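Local coordinates for protein chitinase A (Equisetum arvense, PDB 5BUM) that probably binds chitin through this LysM domain, one part of a longer family 18 glycosyl hydrolase that probably cleaves such sugar chains, at residues Y5-S10 with G43-V48. Numbering follows the deposited sequence.
Sequences YYTVKS and GQQLCV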
loop_
_atom_site.group_PDB
_atom_site.type_symbol
_atom_site.label_atom_id
_atom_site.label_comp_id
_atom_site.label_asym_id
_atom_site.label_seq_id
_atom_site.Cartn_x
_atom_site.Cartn_y
_atom_site.Cartn_z
ATOM N N TYR A 5 -10.558 4.187 5.480
ATOM C CA TYR A 5 -9.131 4.283 5.163
ATOM C C TYR A 5 -8.539 5.621 5.492
ATOM O O TYR A 5 -9.195 6.611 5.296
ATOM C CB TYR A 5 -8.867 4.071 3.655
ATOM C CG TYR A 5 -9.013 2.631 3.226
ATOM C CD1 TYR A 5 -7.948 1.745 3.336
ATOM C CD2 TYR A 5 -10.226 2.156 2.727
ATOM C CE1 TYR A 5 -8.085 0.429 2.970
ATOM C CE2 TYR A 5 -10.375 0.848 2.358
ATOM C CZ TYR A 5 -9.302 -0.004 2.477
ATOM O OH TYR A 5 -9.430 -1.305 2.073
ATOM N N TYR A 6 -7.270 5.608 5.915
ATOM C CA TYR A 6 -6.436 6.779 6.048
ATOM C C TYR A 6 -5.287 6.755 5.038
ATOM O O TYR A 6 -4.595 5.750 4.891
ATOM C CB TYR A 6 -5.819 6.873 7.467
ATOM C CG TYR A 6 -4.931 8.095 7.594
ATOM C CD1 TYR A 6 -5.478 9.355 7.710
ATOM C CD2 TYR A 6 -3.574 7.985 7.529
ATOM C CE1 TYR A 6 -4.678 10.490 7.811
ATOM C CE2 TYR A 6 -2.749 9.090 7.615
ATOM C CZ TYR A 6 -3.298 10.344 7.775
ATOM O OH TYR A 6 -2.466 11.462 7.841
ATOM N N THR A 7 -5.044 7.885 4.396
ATOM C CA THR A 7 -4.032 8.000 3.374
ATOM C C THR A 7 -2.748 8.600 3.884
ATOM O O THR A 7 -2.706 9.766 4.268
ATOM C CB THR A 7 -4.518 8.944 2.271
ATOM O OG1 THR A 7 -5.630 8.334 1.596
ATOM C CG2 THR A 7 -3.353 9.230 1.271
ATOM N N VAL A 8 -1.661 7.852 3.822
ATOM C CA VAL A 8 -0.399 8.372 4.342
ATOM C C VAL A 8 -0.010 9.667 3.608
ATOM O O VAL A 8 -0.176 9.797 2.385
ATOM C CB VAL A 8 0.698 7.309 4.272
ATOM C CG1 VAL A 8 2.044 7.899 4.631
ATOM C CG2 VAL A 8 0.350 6.140 5.171
ATOM N N LYS A 9 0.416 10.642 4.397
ATOM C CA LYS A 9 0.924 11.889 3.912
ATOM C C LYS A 9 2.324 12.013 4.432
ATOM O O LYS A 9 2.782 11.246 5.293
ATOM C CB LYS A 9 0.068 13.063 4.367
ATOM C CG LYS A 9 -1.125 13.300 3.448
ATOM C CD LYS A 9 -2.321 13.901 4.166
ATOM C CE LYS A 9 -3.037 12.881 5.074
ATOM N NZ LYS A 9 -4.168 12.101 4.460
ATOM N N SER A 10 3.015 12.963 3.844
ATOM C CA SER A 10 4.409 13.253 4.132
ATOM C C SER A 10 4.669 13.396 5.640
ATOM O O SER A 10 4.050 14.234 6.282
ATOM C CB SER A 10 4.778 14.568 3.412
ATOM O OG SER A 10 6.175 14.662 3.255
ATOM N N GLY A 43 0.665 8.249 0.104
ATOM C CA GLY A 43 -0.530 7.759 -0.575
ATOM C C GLY A 43 -0.925 6.350 -0.183
ATOM O O GLY A 43 -1.991 5.831 -0.581
ATOM N N GLN A 44 -0.089 5.688 0.592
ATOM C CA GLN A 44 -0.421 4.315 1.039
ATOM C C GLN A 44 -1.733 4.394 1.811
ATOM O O GLN A 44 -1.919 5.283 2.606
ATOM C CB GLN A 44 0.716 3.818 1.922
ATOM C CG GLN A 44 0.608 2.387 2.476
ATOM C CD GLN A 44 1.836 2.027 3.309
ATOM O OE1 GLN A 44 2.736 2.862 3.480
ATOM N NE2 GLN A 44 1.873 0.805 3.845
ATOM N N GLN A 45 -2.654 3.492 1.578
ATOM C CA GLN A 45 -3.966 3.558 2.211
ATOM C C GLN A 45 -3.998 2.552 3.272
ATOM O O GLN A 45 -3.652 1.406 3.036
ATOM C CB GLN A 45 -5.065 3.227 1.209
ATOM C CG GLN A 45 -5.063 4.248 0.073
ATOM C CD GLN A 45 -6.126 3.996 -0.939
ATOM O OE1 GLN A 45 -6.918 3.048 -0.816
ATOM N NE2 GLN A 45 -6.149 4.841 -1.969
ATOM N N LEU A 46 -4.414 2.973 4.458
ATOM C CA LEU A 46 -4.316 2.134 5.609
ATOM C C LEU A 46 -5.715 1.975 6.144
ATOM O O LEU A 46 -6.418 2.957 6.347
ATOM C CB LEU A 46 -3.429 2.805 6.635
ATOM C CG LEU A 46 -1.965 2.406 6.854
ATOM C CD1 LEU A 46 -1.276 1.677 5.701
ATOM C CD2 LEU A 46 -1.192 3.644 7.268
ATOM N N CYS A 47 -6.109 0.736 6.353
ATOM C CA CYS A 47 -7.334 0.467 6.985
ATOM C C CYS A 47 -7.283 0.953 8.424
ATOM O O CYS A 47 -6.334 0.693 9.153
ATOM C CB CYS A 47 -7.615 -1.034 7.003
ATOM S SG CYS A 47 -9.342 -1.365 7.419
ATOM N N VAL A 48 -8.353 1.613 8.825
ATOM C CA VAL A 48 -8.491 2.090 10.168
ATOM C C VAL A 48 -9.804 1.635 10.774
ATOM O O VAL A 48 -10.127 2.097 11.851
ATOM C CB VAL A 48 -8.384 3.627 10.234
ATOM C CG1 VAL A 48 -6.977 4.090 9.880
ATOM C CG2 VAL A 48 -9.393 4.288 9.303
#
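Y5 lays its ring across the neighbouring strand 45-47: CD1 comes within 3.9 Å of Q45 CB, while CE1 lies nearest C47 N. With CG anti to the carbonyl carbon (chi1 -74°), the ring spans the gap between Q45 and C47. Q45 OE1 lies over one face of the Y5 ring and, at a distance, C47 SG over the opposite one, 5.3 Å from the centroid; the same sulfur is disulfide-bonded to C2. V8 buries the next largest area. Its CG2 reaches L46 CD2 at 3.6 Å, on the inner side of the sheet, where L46 also touches I17 of helix 14-21. The backbone evidence identifies the two-stranded antiparallel sheet of the LysM βααβ fold, with both helices falling between the strands in sequence. Y6 and L46 form a hydrogen-bonded pair, N of Y6 to O of L46 and N of L46 to O of Y6, each 2.8 Å; the former is the straighter, at 167°. Beyond the strand, V8 is gripped twice: its N meets Q44 O almost linearly (175°), whereas G43 N approaches V8 O from above the carbonyl plane. Y6 packs its CB against V48 CG1 at 3.9 Å; its CG, anti to the backbone N, carries the ring away from strand 45-47 to where OH hydrogen-bonds D12.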